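Glycerol dehydrogenase (PDB 6CSJ) probably catalyses the NAD-dependent oxidation of glycerol and, in this engineered double mutant, has an acquired D-lactate dehydrogenase activity. Local coordinates at residues 26-31 against 147-152; 99-104 against 109-114; 328-331 against 336-339; 334-337 against 342-345. The protein carries 2 engineered substitutions. One frame throughout, in Å; residues are numbered along the deposited sequence.

Interaction 1. Residues 26-31 against 147-152; sequences ERLGKK and PTFVIM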
loop_
_atom_site.group_PDB
_atom_site.type_symbol
_atom_site.label_atom_id
_atom_site.label_comp_id
_atom_site.label_asym_id
_atom_site.label_seq_id
_atom_site.Cartn_x
_atom_site.Cartn_y
_atom_site.Cartn_z
ATOM N N GLU A 26 -8.417 -2.250 -24.529
ATOM C CA GLU A 26 -9.387 -2.710 -25.551
ATOM C C GLU A 26 -10.482 -3.659 -25.011
ATOM O O GLU A 26 -11.580 -3.675 -25.548
ATOM C CB GLU A 26 -8.660 -3.349 -26.758
ATOM C CG GLU A 26 -7.832 -2.405 -27.641
ATOM C CD GLU A 26 -8.615 -1.284 -28.309
ATOM O OE1 GLU A 26 -9.859 -1.389 -28.444
ATOM O OE2 GLU A 26 -7.964 -0.280 -28.676
ATOM N N ARG A 27 -10.192 -4.436 -23.965
ATOM C CA ARG A 27 -11.216 -5.279 -23.319
ATOM C C ARG A 27 -12.293 -4.477 -22.578
ATOM O O ARG A 27 -13.398 -4.971 -22.388
ATOM C CB ARG A 27 -10.584 -6.256 -22.321
ATOM C CG ARG A 27 -9.675 -7.309 -22.933
ATOM C CD ARG A 27 -9.280 -8.328 -21.889
ATOM N NE ARG A 27 -8.092 -9.098 -22.237
ATOM C CZ ARG A 27 -7.595 -10.097 -21.492
ATOM N NH1 ARG A 27 -8.179 -10.463 -20.345
ATOM N NH2 ARG A 27 -6.501 -10.745 -21.891
ATOM N N LEU A 28 -11.949 -3.267 -22.140
ATOM C CA LEU A 28 -12.847 -2.403 -21.362
ATOM C C LEU A 28 -13.485 -1.277 -22.160
ATOM O O LEU A 28 -14.586 -0.859 -21.830
ATOM C CB LEU A 28 -12.089 -1.798 -20.171
ATOM C CG LEU A 28 -11.553 -2.828 -19.182
ATOM C CD1 LEU A 28 -10.637 -2.159 -18.167
ATOM C CD2 LEU A 28 -12.697 -3.576 -18.518
ATOM N N GLY A 29 -12.784 -0.756 -23.169
ATOM C CA GLY A 29 -13.335 0.280 -24.046
ATOM C C GLY A 29 -12.527 0.582 -25.303
ATOM O O GLY A 29 -11.437 0.047 -25.520
ATOM N N LYS A 30 -13.095 1.460 -26.140
ATOM C CA LYS A 30 -12.494 1.841 -27.419
ATOM C C LYS A 30 -11.428 2.938 -27.328
ATOM O O LYS A 30 -10.604 3.038 -28.220
ATOM C CB LYS A 30 -13.606 2.256 -28.388
ATOM C CG LYS A 30 -14.337 1.051 -28.983
ATOM C CD LYS A 30 -15.337 0.304 -28.100
ATOM C CE LYS A 30 -15.442 -1.164 -28.540
ATOM N NZ LYS A 30 -16.779 -1.792 -28.330
ATOM N N LYS A 31 -11.459 3.738 -26.266
ATOM C CA LYS A 31 -10.603 4.921 -26.156
ATOM C C LYS A 31 -10.084 5.112 -24.722
ATOM O O LYS A 31 -10.847 5.436 -23.816
ATOM C CB LYS A 31 -11.401 6.150 -26.615
ATOM C CG LYS A 31 -10.662 7.483 -26.579
ATOM C CD LYS A 31 -9.627 7.584 -27.679
ATOM C CE LYS A 31 -8.754 8.827 -27.506
ATOM N NZ LYS A 31 -9.462 10.104 -27.777
ATOM N N PRO A 147 -10.598 -0.823 -8.277
ATOM C CA PRO A 147 -10.256 -0.591 -9.683
ATOM C C PRO A 147 -10.471 -1.836 -10.526
ATOM O O PRO A 147 -10.220 -2.950 -10.051
ATOM C CB PRO A 147 -8.763 -0.239 -9.641
ATOM C CG PRO A 147 -8.292 -0.594 -8.254
ATOM C CD PRO A 147 -9.490 -0.439 -7.377
ATOM N N THR A 148 -10.941 -1.650 -11.761
ATOM C CA THR A 148 -11.307 -2.768 -12.623
ATOM C C THR A 148 -10.118 -3.726 -12.846
ATOM O O THR A 148 -10.249 -4.914 -12.584
ATOM C CB THR A 148 -11.879 -2.277 -13.977
ATOM O OG1 THR A 148 -12.648 -1.077 -13.778
ATOM C CG2 THR A 148 -12.773 -3.345 -14.624
ATOM N N PHE A 149 -8.979 -3.206 -13.313
ATOM C CA PHE A 149 -7.754 -3.992 -13.497
ATOM C C PHE A 149 -6.619 -3.355 -12.702
ATOM O O PHE A 149 -6.493 -2.133 -12.666
ATOM C CB PHE A 149 -7.239 -4.050 -14.954
ATOM C CG PHE A 149 -8.173 -4.670 -15.974
ATOM C CD1 PHE A 149 -9.329 -5.376 -15.635
ATOM C CD2 PHE A 149 -7.833 -4.583 -17.330
ATOM C CE1 PHE A 149 -10.150 -5.922 -16.621
ATOM C CE2 PHE A 149 -8.646 -5.137 -18.314
ATOM C CZ PHE A 149 -9.806 -5.806 -17.957
ATOM N N VAL A 150 -5.785 -4.206 -12.106
ATOM C CA VAL A 150 -4.485 -3.819 -11.597
ATOM C C VAL A 150 -3.440 -4.563 -12.440
ATOM O O VAL A 150 -3.537 -5.782 -12.590
ATOM C CB VAL A 150 -4.331 -4.185 -10.109
ATOM C CG1 VAL A 150 -2.964 -3.759 -9.585
ATOM C CG2 VAL A 150 -5.457 -3.547 -9.305
ATOM N N ILE A 151 -2.463 -3.829 -12.983
ATOM C CA ILE A 151 -1.432 -4.394 -13.854
ATOM C C ILE A 151 -0.037 -4.125 -13.291
ATOM O O ILE A 151 0.332 -2.969 -13.112
ATOM C CB ILE A 151 -1.535 -3.835 -15.295
ATOM C CG1 ILE A 151 -2.856 -4.303 -15.930
ATOM C CG2 ILE A 151 -0.340 -4.294 -16.148
ATOM C CD1 ILE A 151 -3.120 -3.755 -17.310
ATOM N N MET A 152 0.730 -5.193 -13.038
ATOM C CA MET A 152 2.074 -5.093 -12.465
ATOM C C MET A 152 3.128 -5.495 -13.510
ATOM O O MET A 152 3.312 -6.683 -13.807
ATOM C CB MET A 152 2.206 -5.988 -11.217
ATOM C CG MET A 152 1.141 -5.799 -10.149
ATOM S SD MET A 152 0.934 -4.108 -9.553
ATOM C CE MET A 152 2.363 -3.902 -8.489
#
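L28 and F149 both carry CG beside the backbone N and anti to the carbonyl carbon (chi1 -62° and -61°), and from these starting points the two side chains approach from opposite directions. The isobutyl end of L28 lies over one face of the F149 ring. Its CD1 stands 3.7 Å from the ring centroid and 16° off the ring normal, a CH-pi contact slightly displaced toward the CE2 side, where CD1 and CE2 of F149 are 3.6 Å apart. The second methyl, CD2, reaches past the CZ corner of the ring and meets CG2 of T148 tip to tip at 3.9 Å, so that the forked end of L28 touches two successive residues. R27 adds a looser contact at the ring edge, its CB lying 4.5 Å from CZ of F149. The contact is wholly apolar. The hydroxyl of T148 serves the sheet instead: OG1 bonds to V111 N, while its methyl is turned anti to the backbone N and faces the leucine. Backbone bonds from F149 to V111 and V113 hold the strand against its neighbour, and K10 bonds the other edge through T148 and V150. The ring is thus fixed at its root by the sheet, whereas L28 and R27 are the more exposed partners. Helix 21-28, which joins edge strand 10-14 to strand 32-36, packs here on the start of strand 149-153, an arrangement belonging to the Rossmann-like alpha/beta domain of iron-containing alcohol dehydrogenases.

Interaction 2. Residues 99-104 against 109-114; sequences TAKAVG and IPVIVA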
loop_
_atom_site.group_PDB
_atom_site.type_symbol
_atom_site.label_atom_id
_atom_site.label_comp_id
_atom_site.label_asym_id
_atom_site.label_seq_id
_atom_site.Cartn_x
_atom_site.Cartn_y
_atom_site.Cartn_z
ATOM N N THR A 99 -5.581 9.258 -8.457
ATOM C CA THR A 99 -6.164 10.233 -9.384
ATOM C C THR A 99 -6.958 9.519 -10.480
ATOM O O THR A 99 -8.088 9.901 -10.777
ATOM C CB THR A 99 -5.069 11.152 -9.980
ATOM O OG1 THR A 99 -4.432 11.871 -8.925
ATOM C CG2 THR A 99 -5.633 12.133 -10.981
ATOM N N ALA A 100 -6.373 8.472 -11.053
ATOM C CA ALA A 100 -7.063 7.667 -12.060
ATOM C C ALA A 100 -8.343 7.013 -11.514
ATOM O O ALA A 100 -9.355 6.955 -12.206
ATOM C CB ALA A 100 -6.129 6.611 -12.625
ATOM N N LYS A 101 -8.302 6.519 -10.284
ATOM C CA LYS A 101 -9.480 5.886 -9.675
ATOM C C LYS A 101 -10.604 6.908 -9.483
ATOM O O LYS A 101 -11.767 6.626 -9.790
ATOM C CB LYS A 101 -9.143 5.248 -8.325
ATOM C CG LYS A 101 -8.129 4.110 -8.338
ATOM C CD LYS A 101 -7.965 3.510 -6.955
ATOM C CE LYS A 101 -6.529 3.125 -6.660
ATOM N NZ LYS A 101 -6.352 2.672 -5.242
ATOM N N ALA A 102 -10.240 8.084 -8.972
ATOM C CA ALA A 102 -11.173 9.212 -8.819
ATOM C C ALA A 102 -11.811 9.624 -10.158
ATOM O O ALA A 102 -13.037 9.781 -10.241
ATOM C CB ALA A 102 -10.471 10.407 -8.178
ATOM N N VAL A 103 -10.984 9.761 -11.200
ATOM C CA VAL A 103 -11.476 10.099 -12.548
ATOM C C VAL A 103 -12.465 9.050 -13.061
ATOM O O VAL A 103 -13.488 9.403 -13.644
ATOM C CB VAL A 103 -10.320 10.318 -13.566
ATOM C CG1 VAL A 103 -10.824 10.383 -15.001
ATOM C CG2 VAL A 103 -9.567 11.601 -13.243
ATOM N N GLY A 104 -12.171 7.773 -12.842
ATOM C CA GLY A 104 -13.078 6.707 -13.265
ATOM C C GLY A 104 -14.395 6.738 -12.527
ATOM O O GLY A 104 -15.447 6.472 -13.111
ATOM N N ILE A 109 -16.472 5.527 -15.627
ATOM C CA ILE A 109 -15.796 4.640 -16.588
ATOM C C ILE A 109 -14.854 3.677 -15.842
ATOM O O ILE A 109 -14.354 4.020 -14.754
ATOM C CB ILE A 109 -15.023 5.441 -17.668
ATOM C CG1 ILE A 109 -14.019 6.423 -17.045
ATOM C CG2 ILE A 109 -16.016 6.178 -18.581
ATOM C CD1 ILE A 109 -13.156 7.143 -18.055
ATOM N N PRO A 110 -14.615 2.469 -16.403
ATOM C CA PRO A 110 -13.702 1.516 -15.749
ATOM C C PRO A 110 -12.266 2.050 -15.649
ATOM O O PRO A 110 -11.892 2.965 -16.388
ATOM C CB PRO A 110 -13.780 0.268 -16.625
ATOM C CG PRO A 110 -14.345 0.734 -17.935
ATOM C CD PRO A 110 -15.238 1.889 -17.608
ATOM N N VAL A 111 -11.494 1.487 -14.718
ATOM C CA VAL A 111 -10.167 1.989 -14.362
ATOM C C VAL A 111 -9.114 0.882 -14.435
ATOM O O VAL A 111 -9.382 -0.269 -14.069
ATOM C CB VAL A 111 -10.172 2.544 -12.920
ATOM C CG1 VAL A 111 -8.808 3.123 -12.582
ATOM C CG2 VAL A 111 -11.290 3.540 -12.729
ATOM N N ILE A 112 -7.921 1.251 -14.907
ATOM C CA ILE A 112 -6.734 0.404 -14.869
ATOM C C ILE A 112 -5.674 1.159 -14.084
ATOM O O ILE A 112 -5.345 2.292 -14.415
ATOM C CB ILE A 112 -6.205 0.060 -16.278
ATOM C CG1 ILE A 112 -7.293 -0.683 -17.075
ATOM C CG2 ILE A 112 -4.923 -0.777 -16.199
ATOM C CD1 ILE A 112 -6.856 -1.194 -18.439
ATOM N N VAL A 113 -5.142 0.528 -13.038
ATOM C CA VAL A 113 -4.022 1.088 -12.290
ATOM C C VAL A 113 -2.810 0.222 -12.567
ATOM O O VAL A 113 -2.895 -1.006 -12.540
ATOM C CB VAL A 113 -4.314 1.248 -10.772
ATOM C CG1 VAL A 113 -5.475 2.217 -10.567
ATOM C CG2 VAL A 113 -4.630 -0.070 -10.086
ATOM N N ALA A 114 -1.694 0.880 -12.878
ATOM C CA ALA A 114 -0.457 0.220 -13.243
ATOM C C ALA A 114 0.685 0.840 -12.445
ATOM O O ALA A 114 1.339 1.757 -12.925
ATOM C CB ALA A 114 -0.221 0.341 -14.743
#
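With A100 and G104 facing V111, helix 99-104 runs antiparallel to strand 111-114, the axes 8.1 Å apart at an angle of 179°, and the connection is drawn in by a backbone bond from I109 N to G104 O (2.9 Å). These are the helix and second strand of a beta-alpha-beta unit, completed by strand 87-92, in the Rossmann-like domain. In this family the glycine-rich turn that leads into the helix probably meets the pyrophosphate of the dinucleotide. V111 packs between the two elements with both methyls. CG1, anti to the backbone N (chi1 -177°), touches A100 through its carbonyl O and, more loosely, its CB. CG2 lies 3.7 Å from CA of G104, an approach that the missing side chain of G104 allows. I109 CG1 covers the same glycine at 3.9 Å from its CA. One turn earlier on the helix, K101 passes at a slant over V113. Its aliphatic part does the packing, and its NZ reaches S125 O and L127 O, backbone carbonyls that would offset a charge buried here. The chain bends at chi3 (-142°), leaving CG 3.9 Å and CE 4.1 Å from the same methyl, V113 CG1.

Interaction 3. Residues 328-331 against 336-339; sequences LSCA and IYNM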
loop_
_atom_site.group_PDB
_atom_site.type_symbol
_atom_site.label_atom_id
_atom_site.label_comp_id
_atom_site.label_asym_id
_atom_site.label_seq_id
_atom_site.Cartn_x
_atom_site.Cartn_y
_atom_site.Cartn_z
ATOM N N LEU A 328 -2.941 10.244 19.334
ATOM C CA LEU A 328 -3.385 10.276 17.939
ATOM C C LEU A 328 -3.714 8.873 17.412
ATOM O O LEU A 328 -4.675 8.715 16.649
ATOM C CB LEU A 328 -2.358 10.988 17.039
ATOM C CG LEU A 328 -2.745 11.269 15.571
ATOM C CD1 LEU A 328 -4.078 11.978 15.400
ATOM C CD2 LEU A 328 -1.628 12.093 14.926
ATOM N N SER A 329 -2.943 7.866 17.831
ATOM C CA SER A 329 -3.217 6.466 17.455
ATOM C C SER A 329 -4.577 5.987 17.960
ATOM O O SER A 329 -5.199 5.142 17.328
ATOM C CB SER A 329 -2.131 5.522 17.986
ATOM O OG SER A 329 -0.834 5.901 17.568
ATOM N N CYS A 330 -5.015 6.525 19.104
ATOM C CA CYS A 330 -6.296 6.176 19.738
ATOM C C CYS A 330 -7.461 7.148 19.466
ATOM O O CYS A 330 -8.497 7.047 20.128
ATOM C CB CYS A 330 -6.092 6.042 21.251
ATOM S SG CYS A 330 -4.910 4.755 21.710
ATOM N N ALA A 331 -7.318 8.056 18.493
ATOM C CA ALA A 331 -8.405 8.979 18.113
ATOM C C ALA A 331 -9.687 8.244 17.770
ATOM O O ALA A 331 -9.634 7.124 17.291
ATOM C CB ALA A 331 -7.986 9.857 16.930
ATOM N N ILE A 336 -7.235 1.001 15.558
ATOM C CA ILE A 336 -6.745 0.350 16.773
ATOM C C ILE A 336 -7.843 -0.325 17.603
ATOM O O ILE A 336 -7.568 -1.288 18.307
ATOM C CB ILE A 336 -5.939 1.332 17.658
ATOM C CG1 ILE A 336 -4.999 0.576 18.597
ATOM C CG2 ILE A 336 -6.851 2.300 18.397
ATOM C CD1 ILE A 336 -3.760 1.371 18.965
ATOM N N TYR A 337 -9.077 0.159 17.495
ATOM C CA TYR A 337 -10.201 -0.446 18.212
ATOM C C TYR A 337 -10.701 -1.758 17.617
ATOM O O TYR A 337 -11.623 -2.354 18.164
ATOM C CB TYR A 337 -11.347 0.580 18.394
ATOM C CG TYR A 337 -10.855 1.776 19.187
ATOM C CD1 TYR A 337 -10.548 1.652 20.546
ATOM C CD2 TYR A 337 -10.615 3.010 18.564
ATOM C CE1 TYR A 337 -10.046 2.730 21.268
ATOM C CE2 TYR A 337 -10.126 4.088 19.287
ATOM C CZ TYR A 337 -9.839 3.939 20.633
ATOM O OH TYR A 337 -9.340 4.985 21.340
ATOM N N ASN A 338 -10.097 -2.213 16.511
ATOM C CA ASN A 338 -10.354 -3.567 15.994
ATOM C C ASN A 338 -9.579 -4.654 16.738
ATOM O O ASN A 338 -9.810 -5.841 16.488
ATOM C CB ASN A 338 -10.057 -3.661 14.496
ATOM C CG ASN A 338 -11.073 -2.928 13.650
ATOM O OD1 ASN A 338 -12.235 -2.750 14.042
ATOM N ND2 ASN A 338 -10.642 -2.505 12.469
ATOM N N MET A 339 -8.666 -4.265 17.634
ATOM C CA MET A 339 -8.041 -5.225 18.550
ATOM C C MET A 339 -9.133 -5.893 19.408
ATOM O O MET A 339 -10.106 -5.235 19.780
ATOM C CB MET A 339 -7.013 -4.531 19.446
ATOM C CG MET A 339 -5.800 -3.925 18.732
ATOM S SD MET A 339 -4.898 -5.008 17.609
ATOM C CE MET A 339 -4.122 -6.158 18.759
#
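Y337 leans on C330 through its far end, and the path there begins at CB. From CB the ring departs with CG anti to the carbonyl carbon (chi1 -60°), which turns it back along the chain toward the end of helix 319-329. The ring atoms from CG outward are roofed on one face by CG2 of the preceding I336, 3.8 Å above the plane and over its centre. At the edge, CE2 lies in plane with two backbone oxygens, 3.5 Å from C330 O and 3.7 Å from A331 O. CZ comes 4.3 Å from C330 CB. The tip, OH, lies 3.4 Å from that CB and gives a hydrogen bond of 2.5 Å to C330 O, approaching at a C=O...O angle of 127° and tilted 18° from the carbonyl plane. C330 is the first residue to leave helical geometry, so the phenol takes up a carbonyl at the C-terminal end of helix 319-329 and ties it to the 3-10 segment 336-338, within the all-helical C-terminal part of this dehydrogenase fold. The same methyl that roofs the ring also faces the helix end: I336 CG2 is 3.5 Å from S329 O and packs on CA of C330. S329 turns its own hydroxyl back to V325 O inside the helix. C330, buried beside the phenol, also rests against P345 and V348 of helix 345-365.

Interaction 4. Residues 334-337 against 342-345; sequences ETIY and EVTP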
loop_
_atom_site.group_PDB
_atom_site.type_symbol
_atom_site.label_atom_id
_atom_site.label_comp_id
_atom_site.label_asym_id
_atom_site.label_seq_id
_atom_site.Cartn_x
_atom_site.Cartn_y
_atom_site.Cartn_z
ATOM N N GLU A 334 -10.281 5.493 14.861
ATOM C CA GLU A 334 -9.065 4.766 14.465
ATOM C C GLU A 334 -9.244 3.245 14.452
ATOM O O GLU A 334 -10.098 2.690 15.147
ATOM C CB GLU A 334 -7.827 5.163 15.304
ATOM C CG GLU A 334 -7.012 6.327 14.728
ATOM C CD GLU A 334 -6.267 5.969 13.440
ATOM O OE1 GLU A 334 -6.470 4.851 12.906
ATOM O OE2 GLU A 334 -5.470 6.807 12.952
ATOM N N THR A 335 -8.403 2.591 13.652
ATOM C CA THR A 335 -8.471 1.146 13.445
ATOM C C THR A 335 -7.933 0.338 14.633
ATOM O O THR A 335 -8.182 -0.877 14.720
ATOM C CB THR A 335 -7.713 0.746 12.151
ATOM O OG1 THR A 335 -6.317 1.062 12.282
ATOM C CG2 THR A 335 -8.291 1.490 10.931
ATOM N N ILE A 336 -7.235 1.001 15.558
ATOM C CA ILE A 336 -6.745 0.350 16.773
ATOM C C ILE A 336 -7.843 -0.325 17.603
ATOM O O ILE A 336 -7.568 -1.288 18.307
ATOM C CB ILE A 336 -5.939 1.332 17.658
ATOM C CG1 ILE A 336 -4.999 0.576 18.597
ATOM C CG2 ILE A 336 -6.851 2.300 18.397
ATOM C CD1 ILE A 336 -3.760 1.371 18.965
ATOM N N TYR A 337 -9.077 0.159 17.495
ATOM C CA TYR A 337 -10.201 -0.446 18.212
ATOM C C TYR A 337 -10.701 -1.758 17.617
ATOM O O TYR A 337 -11.623 -2.354 18.164
ATOM C CB TYR A 337 -11.347 0.580 18.394
ATOM C CG TYR A 337 -10.855 1.776 19.187
ATOM C CD1 TYR A 337 -10.548 1.652 20.546
ATOM C CD2 TYR A 337 -10.615 3.010 18.564
ATOM C CE1 TYR A 337 -10.046 2.730 21.268
ATOM C CE2 TYR A 337 -10.126 4.088 19.287
ATOM C CZ TYR A 337 -9.839 3.939 20.633
ATOM O OH TYR A 337 -9.340 4.985 21.340
ATOM N N GLU A 342 -9.710 -4.063 25.129
ATOM C CA GLU A 342 -9.776 -2.621 25.338
ATOM C C GLU A 342 -8.381 -2.000 25.184
ATOM O O GLU A 342 -7.382 -2.568 25.618
ATOM C CB GLU A 342 -10.361 -2.286 26.715
ATOM C CG GLU A 342 -10.439 -0.786 27.006
ATOM C CD GLU A 342 -11.345 -0.427 28.187
ATOM O OE1 GLU A 342 -12.273 -1.197 28.525
ATOM O OE2 GLU A 342 -11.130 0.655 28.767
ATOM N N VAL A 343 -8.347 -0.825 24.566
ATOM C CA VAL A 343 -7.124 -0.097 24.276
ATOM C C VAL A 343 -7.221 1.310 24.853
ATOM O O VAL A 343 -8.258 1.949 24.743
ATOM C CB VAL A 343 -6.911 0.022 22.751
ATOM C CG1 VAL A 343 -5.656 0.845 22.442
ATOM C CG2 VAL A 343 -6.846 -1.368 22.126
ATOM N N THR A 344 -6.130 1.786 25.451
ATOM C CA THR A 344 -6.055 3.154 25.973
ATOM C C THR A 344 -4.736 3.771 25.524
ATOM O O THR A 344 -3.799 3.037 25.187
ATOM C CB THR A 344 -6.068 3.185 27.513
ATOM O OG1 THR A 344 -4.878 2.574 28.013
ATOM C CG2 THR A 344 -7.272 2.437 28.076
ATOM N N PRO A 345 -4.642 5.109 25.537
ATOM C CA PRO A 345 -3.366 5.756 25.211
ATOM C C PRO A 345 -2.165 5.286 26.044
ATOM O O PRO A 345 -1.072 5.123 25.492
ATOM C CB PRO A 345 -3.666 7.241 25.432
ATOM C CG PRO A 345 -5.131 7.370 25.174
ATOM C CD PRO A 345 -5.759 6.075 25.539
#
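V343 points at I336 and Y337 together, and each of the two receives a different part of it. Against I336 the side chains meet at a slant: the CG1 methyl of V343, anti to its backbone N (chi1 177°), lies 3.9 Å from CG1 of I336 and 4.0 Å from CD1, so the methyl sits across the CG1-CD1 branch of the isoleucine. I336 presents that branch because its own CG1 is roughly anti to the backbone N, although chi1 of -158° is some way from fully staggered. The second methyl of V343, CG2, turns to the backbone and comes 3.9 Å from I336 O. Toward Y337 the valine offers its stem, with CB 4.4 Å from CE1, and its carbonyl oxygen lies near the ring plane at the edge, 4.0 Å from CE1. The ring thus meets V343 by its CE1 edge, opposite the CE2 edge that faces the end of the preceding helix. Just before these residues, OE1 of E334 accepts T335 N at 3.1 Å through its anti lone pair. Past the valine, T344 N-caps helix 345-365, its OG1 bonded to L347 N. V343 and I336 both pack on V348 of that helix, and I336 also reaches A252 and A255, so the contact lies in the connection between helices 319-329 and 345-365, against helix 252-259.

Overall arrangement
The four contacts fall into two well-separated pairs, interaction 1 lying across the chain's centre from interactions 3 and 4. Interactions 1 and 2, with centres 9 Å apart, share the parallel sheet: strands 149-153 and 111-115 are neighbours in it, and along the sequence interaction 2 falls between the two segments of interaction 1. Interactions 3 and 4 follow, with centres 3 Å apart; they share I336 and Y337 and together shape the connection from helix 319-329 to helix 345-365. The pairs lie 31 to 39 Å apart between centres and do not touch. This separation follows the family's two-part architecture, a dinucleotide-binding alpha/beta part and a helical part, with the active site expected between them.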